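Local coordinates for protein DNA alpha-glucosyltransferase (Enterobacteria phage T4, PDB 1XV5) that belongs to the GT-B clan of glycosyltransferases, with two parallel-sheet domains, and holds uridine-5'-diphosphate in a pocket of the chain, at residues Phe20-His33 with Gln386-Ile398. Sequence-based numbering, arbitrary orientation.
Sequences FSLEQRDWFIKNGH and QDSSFCFKEQFDI
W27 and F392 are the reciprocal knobs of a buried, largely aromatic helix-helix contact in which the C-terminal helix 388-398 packs on helix 20-30, near the start of the chain. The short axes cross at -81° and approach to 10.6 Å, a spacing that leaves room for large rings. W27 settles among S388, F392, K393 and F396, while F392 fits among F20, E23, Q24 and W27. The CB of F392 lies over one face of the W27 indole, 3.3 Å from the centroid of its five-membered ring, a CH-pi contact. The phenyl group, flat enough to fit against backbone, continues until its CZ reaches the CA of Q24 at 3.4 Å and its CE2 meets F20 CE1 at 3.6 Å. With CG anti to the backbone N (chi1 -177°), W27 reaches along helix 388-398, and its CH2 touches F396 CB at 3.6 Å. F396 extends the aromatic cluster to H33, its ring edge also meeting F28 CE2. Tryptophan suits its place because its one polar atom can still be served: NE1 donates to a water, 2.8 Å away, that in turn donates to S389 O. A second water accepts from S388 OG and donates to both E23 O and E23 OE2, joining the helices where no direct hydrogen bond does; E23 also pairs with K19. D387 N-caps the second helix through S389 N; G32, whose positive phi would press a side chain against the preceding carbonyl O, closes the first in a Schellman motif. F20, Q24 and F28 also rest on strand 78-83, and S21 on strands 3-8 and 34-40, so helix 20-30 packs against the parallel sheet with helix 388-398 crossing it nearly at right angles.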
loop_
_atom_site.group_PDB
_atom_site.type_symbol
_atom_site.label_atom_id
_atom_site.label_comp_id
_atom_site.label_asym_id
_atom_site.label_seq_id
_atom_site.Cartn_x
_atom_site.Cartn_y
_atom_site.Cartn_z
ATOM N N PHE A 20 -3.955 3.480 4.078
ATOM C CA PHE A 20 -5.345 3.333 3.670
ATOM C C PHE A 20 -6.267 3.894 4.749
ATOM O O PHE A 20 -7.182 4.659 4.459
ATOM C CB PHE A 20 -5.681 1.857 3.445
ATOM C CG PHE A 20 -7.131 1.606 3.144
ATOM C CD1 PHE A 20 -7.631 1.775 1.858
ATOM C CD2 PHE A 20 -8.004 1.210 4.156
ATOM C CE1 PHE A 20 -8.975 1.555 1.580
ATOM C CE2 PHE A 20 -9.357 0.985 3.889
ATOM C CZ PHE A 20 -9.844 1.156 2.602
ATOM N N SER A 21 -6.015 3.509 5.996
ATOM C CA SER A 21 -6.844 3.970 7.102
ATOM C C SER A 21 -6.872 5.491 7.223
ATOM O O SER A 21 -7.915 6.072 7.522
ATOM C CB SER A 21 -6.359 3.345 8.413
ATOM O OG SER A 21 -6.536 1.936 8.384
ATOM N N LEU A 22 -5.735 6.136 6.985
ATOM C CA LEU A 22 -5.664 7.589 7.077
ATOM C C LEU A 22 -6.375 8.254 5.902
ATOM O O LEU A 22 -7.066 9.259 6.073
ATOM C CB LEU A 22 -4.202 8.041 7.146
ATOM C CG LEU A 22 -3.427 7.525 8.368
ATOM C CD1 LEU A 22 -1.989 8.025 8.326
ATOM C CD2 LEU A 22 -4.111 7.996 9.644
ATOM N N GLU A 23 -6.210 7.690 4.708
ATOM C CA GLU A 23 -6.861 8.231 3.519
ATOM C C GLU A 23 -8.367 8.018 3.637
ATOM O O GLU A 23 -9.160 8.847 3.191
ATOM C CB GLU A 23 -6.326 7.538 2.260
ATOM C CG GLU A 23 -4.881 7.884 1.951
ATOM C CD GLU A 23 -4.719 9.297 1.416
ATOM O OE1 GLU A 23 -3.592 9.828 1.472
ATOM O OE2 GLU A 23 -5.712 9.875 0.926
ATOM N N GLN A 24 -8.748 6.894 4.240
ATOM C CA GLN A 24 -10.152 6.557 4.447
ATOM C C GLN A 24 -10.762 7.585 5.395
ATOM O O GLN A 24 -11.849 8.105 5.149
ATOM C CB GLN A 24 -10.262 5.155 5.048
ATOM C CG GLN A 24 -11.669 4.582 5.119
ATOM C CD GLN A 24 -11.652 3.092 5.401
ATOM O OE1 GLN A 24 -12.370 2.316 4.770
ATOM N NE2 GLN A 24 -10.826 2.684 6.354
ATOM N N ARG A 25 -10.054 7.875 6.482
ATOM C CA ARG A 25 -10.532 8.857 7.445
ATOM C C ARG A 25 -10.717 10.196 6.739
ATOM O O ARG A 25 -11.755 10.841 6.879
ATOM C CB ARG A 25 -9.528 9.003 8.595
ATOM C CG ARG A 25 -9.760 10.215 9.487
ATOM C CD ARG A 25 -8.815 10.199 10.686
ATOM N NE ARG A 25 -8.950 11.392 11.520
ATOM C CZ ARG A 25 -8.427 12.577 11.223
ATOM N NH1 ARG A 25 -8.605 13.607 12.040
ATOM N NH2 ARG A 25 -7.710 12.733 10.117
ATOM N N ASP A 26 -9.716 10.606 5.966
ATOM C CA ASP A 26 -9.786 11.880 5.254
ATOM C C ASP A 26 -10.995 11.973 4.330
ATOM O O ASP A 26 -11.661 13.007 4.272
ATOM C CB ASP A 26 -8.517 12.121 4.425
ATOM C CG ASP A 26 -7.304 12.444 5.278
ATOM O OD1 ASP A 26 -7.472 12.853 6.447
ATOM O OD2 ASP A 26 -6.174 12.306 4.768
ATOM N N TRP A 27 -11.278 10.899 3.600
ATOM C CA TRP A 27 -12.410 10.912 2.682
ATOM C C TRP A 27 -13.729 11.065 3.439
ATOM O O TRP A 27 -14.565 11.884 3.068
ATOM C CB TRP A 27 -12.446 9.630 1.842
ATOM C CG TRP A 27 -13.554 9.641 0.822
ATOM C CD1 TRP A 27 -13.512 10.181 -0.435
ATOM C CD2 TRP A 27 -14.886 9.148 1.002
ATOM N NE1 TRP A 27 -14.740 10.057 -1.045
ATOM C CE2 TRP A 27 -15.600 9.425 -0.185
ATOM C CE3 TRP A 27 -15.548 8.501 2.054
ATOM C CZ2 TRP A 27 -16.944 9.077 -0.350
ATOM C CZ3 TRP A 27 -16.887 8.154 1.889
ATOM C CH2 TRP A 27 -17.568 8.444 0.696
ATOM N N PHE A 28 -13.912 10.286 4.502
ATOM C CA PHE A 28 -15.147 10.374 5.274
ATOM C C PHE A 28 -15.360 11.756 5.877
ATOM O O PHE A 28 -16.471 12.287 5.839
ATOM C CB PHE A 28 -15.183 9.309 6.377
ATOM C CG PHE A 28 -15.644 7.964 5.899
ATOM C CD1 PHE A 28 -14.726 6.958 5.616
ATOM C CD2 PHE A 28 -16.997 7.712 5.699
ATOM C CE1 PHE A 28 -15.151 5.719 5.141
ATOM C CE2 PHE A 28 -17.432 6.478 5.224
ATOM C CZ PHE A 28 -16.510 5.479 4.944
ATOM N N ILE A 29 -14.301 12.339 6.434
ATOM C CA ILE A 29 -14.395 13.670 7.029
ATOM C C ILE A 29 -14.686 14.692 5.936
ATOM O O ILE A 29 -15.508 15.587 6.107
ATOM C CB ILE A 29 -13.083 14.074 7.742
ATOM C CG1 ILE A 29 -12.856 13.185 8.965
ATOM C CG2 ILE A 29 -13.142 15.543 8.162
ATOM C CD1 ILE A 29 -11.584 13.511 9.734
ATOM N N LYS A 30 -14.001 14.544 4.809
ATOM C CA LYS A 30 -14.169 15.446 3.679
ATOM C C LYS A 30 -15.612 15.410 3.189
ATOM O O LYS A 30 -16.144 16.417 2.714
ATOM C CB LYS A 30 -13.221 15.029 2.551
ATOM C CG LYS A 30 -13.171 15.975 1.363
ATOM C CD LYS A 30 -12.079 15.542 0.391
ATOM C CE LYS A 30 -11.962 16.492 -0.787
ATOM N NZ LYS A 30 -13.229 16.554 -1.567
ATOM N N ASN A 31 -16.245 14.250 3.314
ATOM C CA ASN A 31 -17.620 14.090 2.870
ATOM C C ASN A 31 -18.669 14.261 3.967
ATOM O O ASN A 31 -19.785 13.753 3.855
ATOM C CB ASN A 31 -17.786 12.743 2.166
ATOM C CG ASN A 31 -17.074 12.703 0.821
ATOM O OD1 ASN A 31 -15.847 12.623 0.753
ATOM N ND2 ASN A 31 -17.846 12.781 -0.255
ATOM N N GLY A 32 -18.295 14.972 5.029
ATOM C CA GLY A 32 -19.226 15.263 6.109
ATOM C C GLY A 32 -19.516 14.243 7.192
ATOM O O GLY A 32 -20.469 14.417 7.953
ATOM N N HIS A 33 -18.713 13.191 7.287
ATOM C CA HIS A 33 -18.939 12.177 8.310
ATOM C C HIS A 33 -17.991 12.363 9.488
ATOM O O HIS A 33 -16.964 13.028 9.368
ATOM C CB HIS A 33 -18.753 10.782 7.712
ATOM C CG HIS A 33 -19.668 10.498 6.564
ATOM N ND1 HIS A 33 -20.994 10.166 6.733
ATOM C CD2 HIS A 33 -19.457 10.541 5.228
ATOM C CE1 HIS A 33 -21.561 10.016 5.549
ATOM N NE2 HIS A 33 -20.650 10.238 4.619
ATOM N N GLN A 386 -7.217 5.669 -9.561
ATOM C CA GLN A 386 -7.363 5.365 -8.141
ATOM C C GLN A 386 -7.482 6.517 -7.142
ATOM O O GLN A 386 -7.149 6.347 -5.967
ATOM C CB GLN A 386 -6.190 4.447 -7.748
ATOM C CG GLN A 386 -6.494 3.408 -6.682
ATOM C CD GLN A 386 -5.517 2.242 -6.724
ATOM O OE1 GLN A 386 -5.385 1.568 -7.752
ATOM N NE2 GLN A 386 -4.830 1.996 -5.610
ATOM N N ASP A 387 -7.957 7.683 -7.575
ATOM C CA ASP A 387 -8.106 8.790 -6.629
ATOM C C ASP A 387 -9.242 8.469 -5.654
ATOM O O ASP A 387 -10.217 7.815 -6.022
ATOM C CB ASP A 387 -8.435 10.100 -7.344
ATOM C CG ASP A 387 -8.429 11.295 -6.399
ATOM O OD1 ASP A 387 -7.330 11.741 -6.003
ATOM O OD2 ASP A 387 -9.524 11.782 -6.037
ATOM N N SER A 388 -9.115 8.939 -4.416
ATOM C CA SER A 388 -10.136 8.704 -3.397
ATOM C C SER A 388 -11.521 9.184 -3.824
ATOM O O SER A 388 -12.532 8.567 -3.480
ATOM C CB SER A 388 -9.749 9.408 -2.092
ATOM O OG SER A 388 -8.568 8.856 -1.540
ATOM N N SER A 389 -11.569 10.285 -4.572
ATOM C CA SER A 389 -12.845 10.844 -5.009
ATOM C C SER A 389 -13.685 9.838 -5.785
ATOM O O SER A 389 -14.916 9.911 -5.778
ATOM C CB SER A 389 -12.621 12.106 -5.856
ATOM O OG SER A 389 -11.998 11.808 -7.092
ATOM N N PHE A 390 -13.018 8.897 -6.444
ATOM C CA PHE A 390 -13.696 7.867 -7.217
ATOM C C PHE A 390 -13.889 6.568 -6.437
ATOM O O PHE A 390 -15.011 6.091 -6.263
ATOM C CB PHE A 390 -12.897 7.518 -8.477
ATOM C CG PHE A 390 -12.688 8.669 -9.412
ATOM C CD1 PHE A 390 -13.769 9.298 -10.020
ATOM C CD2 PHE A 390 -11.400 9.111 -9.707
ATOM C CE1 PHE A 390 -13.569 10.350 -10.913
ATOM C CE2 PHE A 390 -11.189 10.160 -10.598
ATOM C CZ PHE A 390 -12.277 10.781 -11.203
ATOM N N CYS A 391 -12.778 6.002 -5.974
ATOM C CA CYS A 391 -12.798 4.721 -5.283
ATOM C C CYS A 391 -13.529 4.660 -3.949
ATOM O O CYS A 391 -14.283 3.721 -3.714
ATOM C CB CYS A 391 -11.369 4.204 -5.129
ATOM S SG CYS A 391 -10.454 4.183 -6.700
ATOM N N PHE A 392 -13.317 5.635 -3.068
ATOM C CA PHE A 392 -14.017 5.602 -1.788
ATOM C C PHE A 392 -15.524 5.795 -1.978
ATOM O O PHE A 392 -16.326 5.328 -1.163
ATOM C CB PHE A 392 -13.433 6.640 -0.817
ATOM C CG PHE A 392 -12.239 6.134 -0.047
ATOM C CD1 PHE A 392 -11.048 6.852 -0.021
ATOM C CD2 PHE A 392 -12.306 4.923 0.640
ATOM C CE1 PHE A 392 -9.936 6.372 0.677
ATOM C CE2 PHE A 392 -11.198 4.430 1.341
ATOM C CZ PHE A 392 -10.012 5.158 1.358
ATOM N N LYS A 393 -15.909 6.469 -3.058
ATOM C CA LYS A 393 -17.326 6.660 -3.356
ATOM C C LYS A 393 -17.887 5.302 -3.768
ATOM O O LYS A 393 -18.964 4.899 -3.326
ATOM C CB LYS A 393 -17.509 7.665 -4.497
ATOM C CG LYS A 393 -18.915 7.676 -5.097
ATOM C CD LYS A 393 -19.963 8.033 -4.059
ATOM C CE LYS A 393 -21.378 7.854 -4.599
ATOM N NZ LYS A 393 -21.599 8.607 -5.860
ATOM N N GLU A 394 -17.140 4.593 -4.614
ATOM C CA GLU A 394 -17.549 3.271 -5.072
ATOM C C GLU A 394 -17.737 2.350 -3.863
ATOM O O GLU A 394 -18.728 1.630 -3.763
ATOM C CB GLU A 394 -16.487 2.671 -6.003
ATOM C CG GLU A 394 -16.855 1.298 -6.564
ATOM C CD GLU A 394 -15.713 0.639 -7.325
ATOM O OE1 GLU A 394 -15.128 1.294 -8.216
ATOM O OE2 GLU A 394 -15.406 -0.536 -7.032
ATOM N N GLN A 395 -16.779 2.386 -2.941
ATOM C CA GLN A 395 -16.835 1.546 -1.751
ATOM C C GLN A 395 -17.974 1.964 -0.830
ATOM O O GLN A 395 -18.655 1.119 -0.256
ATOM C CB GLN A 395 -15.490 1.600 -1.014
ATOM C CG GLN A 395 -14.337 1.136 -1.904
ATOM C CD GLN A 395 -12.962 1.434 -1.343
ATOM O OE1 GLN A 395 -11.991 1.550 -2.096
ATOM N NE2 GLN A 395 -12.862 1.549 -0.023
ATOM N N PHE A 396 -18.185 3.268 -0.702
ATOM C CA PHE A 396 -19.253 3.778 0.149
ATOM C C PHE A 396 -20.610 3.291 -0.356
ATOM O O PHE A 396 -21.477 2.912 0.434
ATOM C CB PHE A 396 -19.217 5.309 0.179
ATOM C CG PHE A 396 -20.285 5.926 1.042
ATOM C CD1 PHE A 396 -21.545 6.208 0.522
ATOM C CD2 PHE A 396 -20.035 6.209 2.380
ATOM C CE1 PHE A 396 -22.539 6.764 1.324
ATOM C CE2 PHE A 396 -21.028 6.766 3.192
ATOM C CZ PHE A 396 -22.280 7.043 2.659
ATOM N N ASP A 397 -20.792 3.296 -1.671
ATOM C CA ASP A 397 -22.051 2.845 -2.254
ATOM C C ASP A 397 -22.292 1.365 -1.980
ATOM O O ASP A 397 -23.426 0.946 -1.744
ATOM C CB ASP A 397 -22.061 3.124 -3.759
ATOM C CG ASP A 397 -22.216 4.598 -4.069
ATOM O OD1 ASP A 397 -22.030 4.988 -5.242
ATOM O OD2 ASP A 397 -22.533 5.368 -3.137
ATOM N N ILE A 398 -21.221 0.580 -2.004
ATOM C CA ILE A 398 -21.316 -0.850 -1.743
ATOM C C ILE A 398 -21.609 -1.095 -0.262
ATOM O O ILE A 398 -22.389 -1.981 0.091
ATOM C CB ILE A 398 -20.000 -1.567 -2.117
ATOM C CG1 ILE A 398 -19.813 -1.548 -3.636
ATOM C CG2 ILE A 398 -20.007 -2.998 -1.586
ATOM C CD1 ILE A 398 -18.467 -2.098 -4.102
HETATM O O HOH W 1 -8.481 10.031 0.860
HETATM O O HOH W 2 -15.939 11.002 -3.440
#